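Local coordinates for protein 4-hydroxy-3-methylbut-2-enyl diphosphate reductase (Aquifex aeolicus, PDB 3DNF) that catalyses the last step of the non-mevalonate isoprenoid pathway, reducing hydroxymethylbutenyl diphosphate to isopentenyl and dimethylallyl diphosphate with an iron-sulfur cluster, at residues 61-66 and 85-90; 198-203 and 225-230; 119-124 and 143-148; 44-49 and 265-270. All coordinates share one frame; numbering follows the deposited sequence. Where two conformers were deposited one is given.

Interaction 1: residues 61-66 and 85-90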
# COMPACT_ATOMS: atom_id res chain seq x y z
N GLU B 61 -0.08 21.49 -36.30
CA GLU B 61 1.31 21.89 -36.25
C GLU B 61 1.41 23.21 -37.05
O GLU B 61 2.36 23.46 -37.80
CB GLU B 61 2.16 20.73 -36.81
CG GLU B 61 3.67 20.87 -36.75
CD GLU B 61 4.28 20.97 -35.36
OE1 GLU B 61 3.86 20.36 -34.36
OE2 GLU B 61 5.28 21.71 -35.26
N GLU B 62 0.42 24.09 -36.86
CA GLU B 62 0.34 25.30 -37.68
C GLU B 62 1.29 26.43 -37.26
O GLU B 62 1.53 27.33 -38.05
CB GLU B 62 -1.09 25.85 -37.75
CG GLU B 62 -1.63 26.38 -36.42
CD GLU B 62 -2.36 25.35 -35.57
OE1 GLU B 62 -1.91 24.18 -35.46
OE2 GLU B 62 -3.40 25.73 -35.00
N PHE B 63 1.78 26.41 -36.02
CA PHE B 63 2.73 27.44 -35.53
C PHE B 63 4.06 27.37 -36.28
O PHE B 63 4.48 26.31 -36.75
CB PHE B 63 2.93 27.34 -34.00
CG PHE B 63 2.79 25.92 -33.46
CD1 PHE B 63 3.82 25.01 -33.64
CD2 PHE B 63 1.63 25.50 -32.80
CE1 PHE B 63 3.74 23.70 -33.18
CE2 PHE B 63 1.54 24.17 -32.31
CZ PHE B 63 2.60 23.28 -32.52
N LYS B 64 4.68 28.54 -36.44
CA LYS B 64 5.88 28.67 -37.25
C LYS B 64 7.02 29.28 -36.46
O LYS B 64 6.82 29.84 -35.39
CB LYS B 64 5.59 29.49 -38.52
CG LYS B 64 5.45 30.98 -38.29
CD LYS B 64 4.65 31.57 -39.44
CE LYS B 64 5.08 32.95 -39.92
NZ LYS B 64 5.46 34.04 -38.99
N GLU B 65 8.22 29.22 -37.02
CA GLU B 65 9.39 29.78 -36.34
C GLU B 65 9.03 31.16 -35.81
O GLU B 65 8.46 32.01 -36.52
CB GLU B 65 10.58 29.89 -37.30
CG GLU B 65 11.85 30.39 -36.65
CD GLU B 65 12.97 30.64 -37.64
OE1 GLU B 65 12.70 31.01 -38.80
OE2 GLU B 65 14.14 30.48 -37.24
N GLY B 66 9.40 31.40 -34.56
CA GLY B 66 9.18 32.72 -33.96
C GLY B 66 7.87 32.85 -33.23
O GLY B 66 7.69 33.82 -32.47
N ARG B 85 11.21 23.39 -29.37
CA ARG B 85 12.38 24.32 -29.30
C ARG B 85 13.18 24.29 -30.59
O ARG B 85 13.57 25.35 -31.11
CB ARG B 85 13.27 23.97 -28.10
CG ARG B 85 12.59 24.25 -26.75
CD ARG B 85 13.56 24.03 -25.55
NE ARG B 85 12.82 23.98 -24.29
CZ ARG B 85 12.28 25.03 -23.67
NH1 ARG B 85 12.37 26.25 -24.19
NH2 ARG B 85 11.63 24.87 -22.53
N LYS B 86 13.43 23.10 -31.12
CA LYS B 86 14.24 22.96 -32.34
C LYS B 86 13.57 23.57 -33.57
O LYS B 86 14.24 23.93 -34.52
CB LYS B 86 14.58 21.49 -32.59
CG LYS B 86 15.64 20.97 -31.66
CD LYS B 86 16.30 19.75 -32.29
CE LYS B 86 15.52 18.50 -32.00
NZ LYS B 86 16.15 17.42 -32.82
N LYS B 87 12.24 23.74 -33.53
CA LYS B 87 11.47 24.34 -34.62
C LYS B 87 11.54 25.89 -34.54
O LYS B 87 10.97 26.61 -35.38
CB LYS B 87 10.02 23.84 -34.58
CG LYS B 87 9.23 24.20 -35.82
CD LYS B 87 7.77 23.86 -35.67
CE LYS B 87 7.02 24.21 -36.95
NZ LYS B 87 5.59 23.75 -36.88
N GLY B 88 12.22 26.38 -33.52
CA GLY B 88 12.48 27.81 -33.39
C GLY B 88 11.31 28.52 -32.76
O GLY B 88 11.08 29.71 -33.00
N LEU B 89 10.56 27.81 -31.93
CA LEU B 89 9.44 28.38 -31.24
C LEU B 89 9.86 28.90 -29.87
O LEU B 89 10.74 28.30 -29.23
CB LEU B 89 8.36 27.31 -31.10
CG LEU B 89 7.80 26.65 -32.37
CD1 LEU B 89 6.97 25.41 -31.99
CD2 LEU B 89 6.99 27.65 -33.15
N LYS B 90 9.26 30.01 -29.42
CA LYS B 90 9.37 30.39 -28.02
C LYS B 90 8.44 29.52 -27.18
O LYS B 90 7.21 29.61 -27.30
CB LYS B 90 9.05 31.88 -27.83
CG LYS B 90 9.00 32.32 -26.38
CD LYS B 90 8.73 33.83 -26.24
CE LYS B 90 10.03 34.60 -26.55
NZ LYS B 90 9.90 36.06 -26.31
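Leu89 and Phe63 make the tightly packed part of this contact: the two side chains cross at about a right angle, and Leu89 CD1 lies 3.6 Å from Phe63 CD1. The other methyl, Leu89 CD2, presses on the backbone, 3.1 Å from Lys64 O. Both residues are buried, whereas the remaining contact residues are exposed or partly so. There Lys87 stretches out fully, its CG anti to the backbone N (chi1 -169°) and every later torsion near 180°, which carries the ammonium across to the other loop. Lys87 NZ forms a salt bridge of 2.6 Å with Glu61 OE2, approached on the anti side of the carboxylate, and a hydrogen bond of 2.8 Å to Phe63 O that runs nearly along the carbonyl direction. A methionine in its place would probably leave both the Glu61 carboxylate and the Phe63 carbonyl without their cationic partner. At the far end Gly66 N donates to Gly88 O at 2.8 Å. Gly88 closes helix 78-86 in a Schellman motif, and a side chain on it would run into Glu65 CG. The contact thus ties the loop between strands 55-57 and 68-71 to the turn leading from helix 78-86 into strand 90-93. Phe63 and Leu89 both reach Val69 of strand 68-71 and Leu84 of that helix, between the helix and the parallel sheet.

Interaction 2: residues 198-203 and 225-230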
# COMPACT_ATOMS: atom_id res chain seq x y z
N LEU B 198 -9.83 19.53 -1.49
CA LEU B 198 -10.07 20.86 -0.89
C LEU B 198 -11.40 21.45 -1.40
O LEU B 198 -12.23 21.88 -0.61
CB LEU B 198 -8.91 21.82 -1.19
CG LEU B 198 -7.49 21.60 -0.62
CD1 LEU B 198 -6.49 22.48 -1.35
CD2 LEU B 198 -7.43 21.85 0.88
N ARG B 199 -11.57 21.46 -2.72
CA ARG B 199 -12.79 21.95 -3.37
C ARG B 199 -14.05 21.27 -2.81
O ARG B 199 -15.03 21.94 -2.47
CB ARG B 199 -12.68 21.80 -4.89
CG ARG B 199 -13.50 22.78 -5.67
CD ARG B 199 -13.45 22.51 -7.17
NE ARG B 199 -12.22 22.99 -7.83
CZ ARG B 199 -11.29 22.18 -8.33
NH1 ARG B 199 -11.43 20.87 -8.23
NH2 ARG B 199 -10.20 22.67 -8.92
N GLN B 200 -14.00 19.94 -2.69
CA GLN B 200 -15.13 19.17 -2.15
C GLN B 200 -15.41 19.43 -0.66
O GLN B 200 -16.58 19.57 -0.27
CB GLN B 200 -14.92 17.67 -2.42
CG GLN B 200 -14.97 17.31 -3.90
CD GLN B 200 -14.62 15.87 -4.20
OE1 GLN B 200 -14.21 15.11 -3.32
NE2 GLN B 200 -14.78 15.48 -5.46
N GLU B 201 -14.36 19.49 0.16
CA GLU B 201 -14.53 19.72 1.61
C GLU B 201 -15.02 21.13 1.93
O GLU B 201 -15.72 21.34 2.93
CB GLU B 201 -13.22 19.43 2.36
CG GLU B 201 -12.69 17.99 2.22
CD GLU B 201 -13.73 16.91 2.50
OE1 GLU B 201 -14.55 17.06 3.43
OE2 GLU B 201 -13.72 15.88 1.79
N SER B 202 -14.62 22.09 1.11
CA SER B 202 -15.10 23.46 1.22
C SER B 202 -16.60 23.56 0.92
O SER B 202 -17.31 24.34 1.56
CB SER B 202 -14.30 24.37 0.28
OG SER B 202 -14.74 25.72 0.38
N VAL B 203 -17.08 22.76 -0.04
CA VAL B 203 -18.52 22.62 -0.32
C VAL B 203 -19.24 21.91 0.82
O VAL B 203 -20.32 22.32 1.23
CB VAL B 203 -18.76 21.91 -1.68
CG1 VAL B 203 -20.18 21.38 -1.78
CG2 VAL B 203 -18.45 22.86 -2.82
N ARG B 225 -20.00 17.51 -11.37
CA ARG B 225 -21.17 16.70 -11.01
C ARG B 225 -21.05 16.12 -9.60
O ARG B 225 -22.07 15.89 -8.93
CB ARG B 225 -21.42 15.59 -12.04
CG ARG B 225 -22.15 16.07 -13.29
CD ARG B 225 -22.54 14.92 -14.23
NE ARG B 225 -21.51 14.72 -15.24
CZ ARG B 225 -20.73 13.64 -15.34
NH1 ARG B 225 -20.88 12.63 -14.50
NH2 ARG B 225 -19.82 13.58 -16.30
N ARG B 226 -19.82 15.87 -9.15
CA ARG B 226 -19.58 15.33 -7.82
C ARG B 226 -19.81 16.43 -6.80
O ARG B 226 -20.39 16.18 -5.75
CB ARG B 226 -18.17 14.77 -7.70
CG ARG B 226 -18.07 13.54 -6.81
CD ARG B 226 -16.93 12.66 -7.34
NE ARG B 226 -16.57 11.56 -6.45
CZ ARG B 226 -15.46 10.84 -6.57
NH1 ARG B 226 -14.59 11.11 -7.54
NH2 ARG B 226 -15.20 9.85 -5.71
N LEU B 227 -19.35 17.64 -7.13
CA LEU B 227 -19.62 18.84 -6.32
C LEU B 227 -21.12 19.05 -6.14
O LEU B 227 -21.58 19.34 -5.03
CB LEU B 227 -18.99 20.09 -6.93
CG LEU B 227 -17.53 20.45 -6.63
CD1 LEU B 227 -17.25 21.86 -7.18
CD2 LEU B 227 -17.20 20.36 -5.14
N TYR B 228 -21.89 18.89 -7.22
CA TYR B 228 -23.35 18.95 -7.11
C TYR B 228 -23.93 17.90 -6.15
O TYR B 228 -24.64 18.25 -5.22
CB TYR B 228 -24.05 18.87 -8.48
CG TYR B 228 -25.56 18.69 -8.37
CD1 TYR B 228 -26.38 19.74 -7.95
CD2 TYR B 228 -26.16 17.46 -8.68
CE1 TYR B 228 -27.76 19.57 -7.84
CE2 TYR B 228 -27.53 17.30 -8.57
CZ TYR B 228 -28.31 18.36 -8.15
OH TYR B 228 -29.66 18.20 -8.04
N TYR B 229 -23.59 16.62 -6.36
CA TYR B 229 -24.14 15.53 -5.54
C TYR B 229 -23.81 15.67 -4.06
O TYR B 229 -24.68 15.53 -3.21
CB TYR B 229 -23.65 14.17 -6.02
CG TYR B 229 -24.19 13.74 -7.36
CD1 TYR B 229 -23.34 13.48 -8.42
CD2 TYR B 229 -25.57 13.57 -7.56
CE1 TYR B 229 -23.81 13.08 -9.65
CE2 TYR B 229 -26.07 13.17 -8.79
CZ TYR B 229 -25.17 12.93 -9.83
OH TYR B 229 -25.63 12.52 -11.06
N ILE B 230 -22.53 15.96 -3.78
CA ILE B 230 -22.05 16.17 -2.41
C ILE B 230 -22.87 17.26 -1.70
O ILE B 230 -23.24 17.11 -0.53
CB ILE B 230 -20.51 16.47 -2.39
CG1 ILE B 230 -19.94 16.49 -0.98
CG2 ILE B 230 -20.18 17.77 -3.08
CD1 ILE B 230 -18.43 16.74 -0.96
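Leu227 sends its two methyls to different partners on the facing helix. Leu227 CD2 meets Val203 CG2 at 3.6 Å, the two side chains crossing at a slant, while Leu227 CD1 lies 3.9 Å from Arg199 CD, where the arginine's aliphatic chain passes at about a right angle to the leucine. One helical turn on, Ile230 holds CG1 anti to its backbone N (chi1 -171°), and with chi2 also extended its CD1 comes 3.5 Å from Gln200 O and 3.9 Å from Gln200 CB. The place of its branch methyl CG2, near Val203 CG1, is less certain. Helices 195-206 and 222-234 run nearly parallel here, their local axes 25° apart and 9.8 Å at closest approach, as expected for successive helices of an open alpha/beta lobe, with strand 212-216 between them in the chain. A glycine in place of Leu227 would probably leave Val203 CG2 and the Arg199 methylenes without their packing partner and open a gap between them. Toward the outer side, Gln200 NE2 lies 4.0 Å from Arg226 CD, with the amide and guanidinium planes 60° apart; no hydrogen bond links residues 198-203 and 225-230. The polar end of Arg199 looks elsewhere: its NH2 donates to Gly11 O, and the side chain packs on Cys13 of the iron-sulfur cluster pocket, about 5 Å from the bound cluster.

Interaction 3: residues 119-124 and 143-148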
# COMPACT_ATOMS: atom_id res chain seq x y z
N VAL B 119 0.21 5.00 -11.16
CA VAL B 119 -1.23 4.74 -11.04
C VAL B 119 -2.00 5.89 -11.71
O VAL B 119 -1.91 7.06 -11.31
CB VAL B 119 -1.69 4.54 -9.53
CG1 VAL B 119 -3.19 4.17 -9.50
CG2 VAL B 119 -0.84 3.46 -8.82
N GLY B 120 -2.68 5.57 -12.80
CA GLY B 120 -3.36 6.62 -13.57
C GLY B 120 -4.01 6.08 -14.82
O GLY B 120 -4.01 4.88 -15.07
N GLU B 121 -4.53 7.01 -15.62
CA GLU B 121 -5.20 6.71 -16.89
C GLU B 121 -4.20 6.64 -18.05
O GLU B 121 -3.55 7.65 -18.39
CB GLU B 121 -6.28 7.77 -17.15
CG GLU B 121 -7.07 7.51 -18.43
CD GLU B 121 -8.09 8.60 -18.77
OE1 GLU B 121 -8.13 9.68 -18.13
OE2 GLU B 121 -8.86 8.37 -19.74
N LYS B 122 -4.05 5.45 -18.65
CA LYS B 122 -3.03 5.21 -19.70
C LYS B 122 -2.96 6.28 -20.80
O LYS B 122 -1.88 6.81 -21.10
CB LYS B 122 -3.19 3.83 -20.34
CG LYS B 122 -2.90 2.69 -19.37
CD LYS B 122 -3.06 1.34 -20.01
CE LYS B 122 -2.77 0.27 -18.98
NZ LYS B 122 -2.90 -1.09 -19.53
N ASN B 123 -4.10 6.63 -21.36
CA ASN B 123 -4.09 7.57 -22.49
C ASN B 123 -4.18 9.04 -22.08
O ASN B 123 -4.34 9.92 -22.93
CB ASN B 123 -5.20 7.21 -23.49
CG ASN B 123 -4.85 7.61 -24.94
OD1 ASN B 123 -3.69 7.52 -25.36
ND2 ASN B 123 -5.86 8.04 -25.70
N HIS B 124 -4.07 9.32 -20.79
CA HIS B 124 -4.20 10.71 -20.38
C HIS B 124 -2.91 11.45 -20.69
O HIS B 124 -1.84 10.91 -20.44
CB HIS B 124 -4.54 10.86 -18.89
CG HIS B 124 -4.82 12.28 -18.50
ND1 HIS B 124 -6.10 12.75 -18.26
CD2 HIS B 124 -3.99 13.33 -18.31
CE1 HIS B 124 -6.04 14.03 -17.95
NE2 HIS B 124 -4.78 14.41 -17.97
N VAL B 143 1.99 1.75 -16.46
CA VAL B 143 0.78 2.43 -15.94
C VAL B 143 -0.18 1.38 -15.41
O VAL B 143 -0.43 0.36 -16.06
CB VAL B 143 0.06 3.27 -17.03
CG1 VAL B 143 -1.18 4.00 -16.40
CG2 VAL B 143 1.03 4.26 -17.63
N VAL B 144 -0.69 1.62 -14.20
CA VAL B 144 -1.70 0.76 -13.62
C VAL B 144 -3.01 1.53 -13.59
O VAL B 144 -3.17 2.48 -12.82
CB VAL B 144 -1.24 0.27 -12.19
CG1 VAL B 144 -2.46 -0.36 -11.42
CG2 VAL B 144 -0.14 -0.80 -12.33
N GLU B 145 -3.96 1.10 -14.43
CA GLU B 145 -5.25 1.78 -14.52
C GLU B 145 -6.33 0.96 -13.85
O GLU B 145 -7.30 1.51 -13.31
CB GLU B 145 -5.61 2.10 -15.98
CG GLU B 145 -6.89 2.90 -16.07
CD GLU B 145 -7.17 3.46 -17.44
OE1 GLU B 145 -6.25 3.48 -18.30
OE2 GLU B 145 -8.32 3.91 -17.63
N THR B 146 -6.16 -0.35 -13.90
CA THR B 146 -7.02 -1.26 -13.16
C THR B 146 -6.14 -2.28 -12.45
O THR B 146 -4.97 -2.43 -12.77
CB THR B 146 -8.07 -1.97 -14.07
OG1 THR B 146 -7.41 -2.92 -14.92
CG2 THR B 146 -8.83 -0.96 -14.90
N LEU B 147 -6.72 -3.01 -11.50
CA LEU B 147 -5.92 -3.88 -10.65
C LEU B 147 -5.22 -4.99 -11.46
O LEU B 147 -4.12 -5.41 -11.09
CB LEU B 147 -6.76 -4.42 -9.50
CG LEU B 147 -6.10 -4.76 -8.16
CD1 LEU B 147 -5.18 -3.67 -7.61
CD2 LEU B 147 -7.21 -5.07 -7.15
N GLU B 148 -5.81 -5.39 -12.58
CA GLU B 148 -5.23 -6.42 -13.44
C GLU B 148 -3.91 -5.98 -14.07
O GLU B 148 -3.09 -6.83 -14.45
CB GLU B 148 -6.22 -6.85 -14.54
CG GLU B 148 -7.04 -8.08 -14.18
CD GLU B 148 -7.27 -9.01 -15.38
OE1 GLU B 148 -7.54 -8.49 -16.50
OE2 GLU B 148 -7.19 -10.25 -15.21
O HOH W 1 -6.52 4.91 -20.69
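Lys122, Glu145 and Val143 bury the most surface here, and they meet around the backbone that leaves strand 115-119. Val143 directs CG1 at the loop: anti to the backbone N (chi1 -178°), this methyl sits 3.2 Å from Gly120 O and 3.7 Å from Lys122 CG. The aliphatic part of the lysine slants across the valine methyl, and its NZ goes on to a salt bridge with Asp149. Glu145 extends from the end of strand 141-144 in the same direction as Glu121, alongside it. Glu145 OE1 accepts from Lys122 N at 3.0 Å, with a nearly straight N-H...O angle of 160°, from well above the carboxylate plane. A water 2.8 Å from Glu145 OE1 donates to that oxygen and accepts from Asn123 N, giving the carboxylate a second link to the turn. That turn, type I from Glu121 to His124, leads into helix 125-136. Further back, Val119 and Val144 form a parallel beta bridge, and Gly120 N donates to Val144 O at 3.1 Å. The contact therefore closes the strand-helix-strand unit 115-144 at the C-terminal ends of the strands of its parallel sheet, where alpha/beta folds commonly place their binding loops. His124, at the N-cap of helix 125-136, is predicted to bind the diphosphate substrate and products. A single carboxylate oxygen thus takes one turn NH directly and the next through water, which probably helps fix the path of the backbone leading to His124, while the nearby Glu121 carboxylate would be expected to add some negative charge to the surroundings.

Interaction 4: residues 44-49 and 265-270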
# COMPACT_ATOMS: atom_id res chain seq x y z
N PRO B 44 -15.15 25.84 -23.42
CA PRO B 44 -15.25 26.63 -24.64
C PRO B 44 -15.28 28.14 -24.41
O PRO B 44 -14.67 28.87 -25.20
CB PRO B 44 -16.59 26.15 -25.25
CG PRO B 44 -16.70 24.76 -24.78
CD PRO B 44 -16.21 24.81 -23.36
N GLN B 45 -15.96 28.62 -23.37
CA GLN B 45 -16.06 30.07 -23.12
C GLN B 45 -14.70 30.62 -22.68
O GLN B 45 -14.29 31.71 -23.10
CB GLN B 45 -17.09 30.36 -22.03
CG GLN B 45 -18.53 30.28 -22.47
CD GLN B 45 -19.45 30.91 -21.44
OE1 GLN B 45 -19.90 32.05 -21.61
NE2 GLN B 45 -19.68 30.20 -20.34
N GLU B 46 -13.99 29.88 -21.84
CA GLU B 46 -12.66 30.33 -21.43
C GLU B 46 -11.65 30.33 -22.60
O GLU B 46 -10.87 31.29 -22.78
CB GLU B 46 -12.15 29.52 -20.23
CG GLU B 46 -10.71 29.89 -19.73
CD GLU B 46 -10.63 31.25 -19.03
OE1 GLU B 46 -11.52 32.09 -19.22
OE2 GLU B 46 -9.65 31.47 -18.30
N VAL B 47 -11.64 29.24 -23.38
CA VAL B 47 -10.81 29.21 -24.60
C VAL B 47 -11.17 30.37 -25.52
O VAL B 47 -10.27 31.04 -26.06
CB VAL B 47 -10.93 27.82 -25.28
CG1 VAL B 47 -10.24 27.77 -26.65
CG2 VAL B 47 -10.40 26.78 -24.37
N ASN B 48 -12.46 30.67 -25.66
CA ASN B 48 -12.89 31.81 -26.48
C ASN B 48 -12.37 33.15 -25.93
O ASN B 48 -11.93 34.01 -26.69
CB ASN B 48 -14.40 31.89 -26.58
CG ASN B 48 -14.85 33.00 -27.48
OD1 ASN B 48 -14.76 32.88 -28.69
ND2 ASN B 48 -15.37 34.09 -26.90
N ARG B 49 -12.44 33.31 -24.60
CA ARG B 49 -11.98 34.56 -23.95
C ARG B 49 -10.51 34.75 -24.29
O ARG B 49 -10.09 35.84 -24.71
CB ARG B 49 -12.11 34.48 -22.42
CG ARG B 49 -11.65 35.76 -21.72
CD ARG B 49 -11.68 35.60 -20.18
NE ARG B 49 -10.66 34.65 -19.72
CZ ARG B 49 -9.36 34.95 -19.61
NH1 ARG B 49 -8.94 36.19 -19.87
NH2 ARG B 49 -8.51 34.02 -19.20
N SER B 265 -13.08 23.43 -13.99
CA SER B 265 -12.98 24.03 -15.31
C SER B 265 -13.67 25.38 -15.41
O SER B 265 -13.89 25.89 -16.52
CB SER B 265 -13.50 23.06 -16.37
OG SER B 265 -12.55 22.03 -16.59
N THR B 266 -14.04 25.96 -14.26
CA THR B 266 -14.78 27.23 -14.23
C THR B 266 -13.85 28.39 -13.87
O THR B 266 -13.29 28.43 -12.77
CB THR B 266 -16.01 27.15 -13.28
OG1 THR B 266 -16.86 26.08 -13.71
CG2 THR B 266 -16.84 28.48 -13.29
N PRO B 267 -13.71 29.36 -14.80
CA PRO B 267 -12.89 30.52 -14.53
C PRO B 267 -13.65 31.47 -13.59
O PRO B 267 -14.88 31.42 -13.49
CB PRO B 267 -12.72 31.16 -15.91
CG PRO B 267 -13.93 30.75 -16.66
CD PRO B 267 -14.25 29.38 -16.17
N ASP B 268 -12.88 32.30 -12.90
CA ASP B 268 -13.45 33.26 -11.95
C ASP B 268 -14.42 34.26 -12.55
O ASP B 268 -15.29 34.77 -11.85
CB ASP B 268 -12.32 34.03 -11.27
CG ASP B 268 -11.57 33.18 -10.25
OD1 ASP B 268 -12.08 32.09 -9.88
OD2 ASP B 268 -10.48 33.62 -9.82
N TRP B 269 -14.27 34.57 -13.84
CA TRP B 269 -15.18 35.55 -14.45
C TRP B 269 -16.59 34.99 -14.60
O TRP B 269 -17.56 35.76 -14.59
CB TRP B 269 -14.65 36.10 -15.78
CG TRP B 269 -14.54 35.12 -16.88
CD1 TRP B 269 -13.43 34.38 -17.19
CD2 TRP B 269 -15.53 34.78 -17.86
NE1 TRP B 269 -13.67 33.61 -18.28
CE2 TRP B 269 -14.95 33.83 -18.72
CE3 TRP B 269 -16.85 35.20 -18.09
CZ2 TRP B 269 -15.65 33.27 -19.80
CZ3 TRP B 269 -17.54 34.64 -19.16
CH2 TRP B 269 -16.94 33.69 -20.00
N ILE B 270 -16.70 33.67 -14.76
CA ILE B 270 -18.02 33.02 -14.79
C ILE B 270 -18.65 33.03 -13.39
O ILE B 270 -19.83 33.34 -13.25
CB ILE B 270 -17.99 31.61 -15.43
CG1 ILE B 270 -17.79 31.74 -16.94
CG2 ILE B 270 -19.30 30.83 -15.12
CD1 ILE B 270 -17.37 30.46 -17.67
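An inter-lobe contact, centred on a buried carboxylate and an indole, joins Glu46 of helix 44-53 to Trp269 in the first turn of helix 268-281; the two helices flank different parallel sheets. Trp269 NE1 donates to Glu46 OE1 at 2.8 Å with an angle of 165°, and the oxygen lies in the indole plane. The carboxylate itself is turned by 26° from that plane. Glu46 reaches this place by bending at chi2 (71°), which also lays its OE1 3.6 Å from Pro267 CB, the proline at the N-cap of the second helix. Within helix 44-53, Arg49 grips the same carboxylate side-on: Arg49 NE donates to Glu46 OE1 at 2.7 Å, and Arg49 NH2 to Glu46 OE2 at 2.9 Å. Arg49 NH2 also pairs with Glu24. The NE bond and the indole bond reach OE1 from opposite faces of the carboxylate. Arg49 CD meanwhile runs beside the indole, 3.4 Å from Trp269 NE1. At the other end of the ring Gln45 OE1 stands at the edge, 3.7 Å from Trp269 CH2, and Gln45 NE2 touches Ile270 CD1 at 3.5 Å. Ile270 in turn covers part of one indole face. Nearby, Asn43 bonds both to Ser265 O and to Glu46 N, linking the contact to Ser265, a predicted substrate-binding residue. With two donors on OE1, a third on OE2 and the shared arginine charge beside it, Glu46 is probably kept ionised despite its burial, and the fixed carboxylate is likely to hold the indole at a set rotation across the lobe boundary.

In the fold
The four contacts spread over all three lobes, each built on a four-stranded parallel sheet. Interaction 1 lies in the lobe of strands 34-36, 55-57, 68-71 and 90-93, interaction 3 in that of strands 115-119, 141-144, 158-163 and 185-189, and interaction 2 in that of strands 3-6, 212-216, 238-241 and 257-262. Interaction 4 joins the lobe of interaction 1 to that of interaction 2, and its chain loop encloses the other three, which follow in the order 1, 3, 2. Interactions 2 and 4 come nearest, about 6 Å between nearest atoms, whereas the centres of 1 and 2 are 41 Å apart. Interaction 1 is peripheral; Arg199 of interaction 2 approaches the central iron-sulfur cluster, and interactions 3 and 4 include predicted substrate-binding residues.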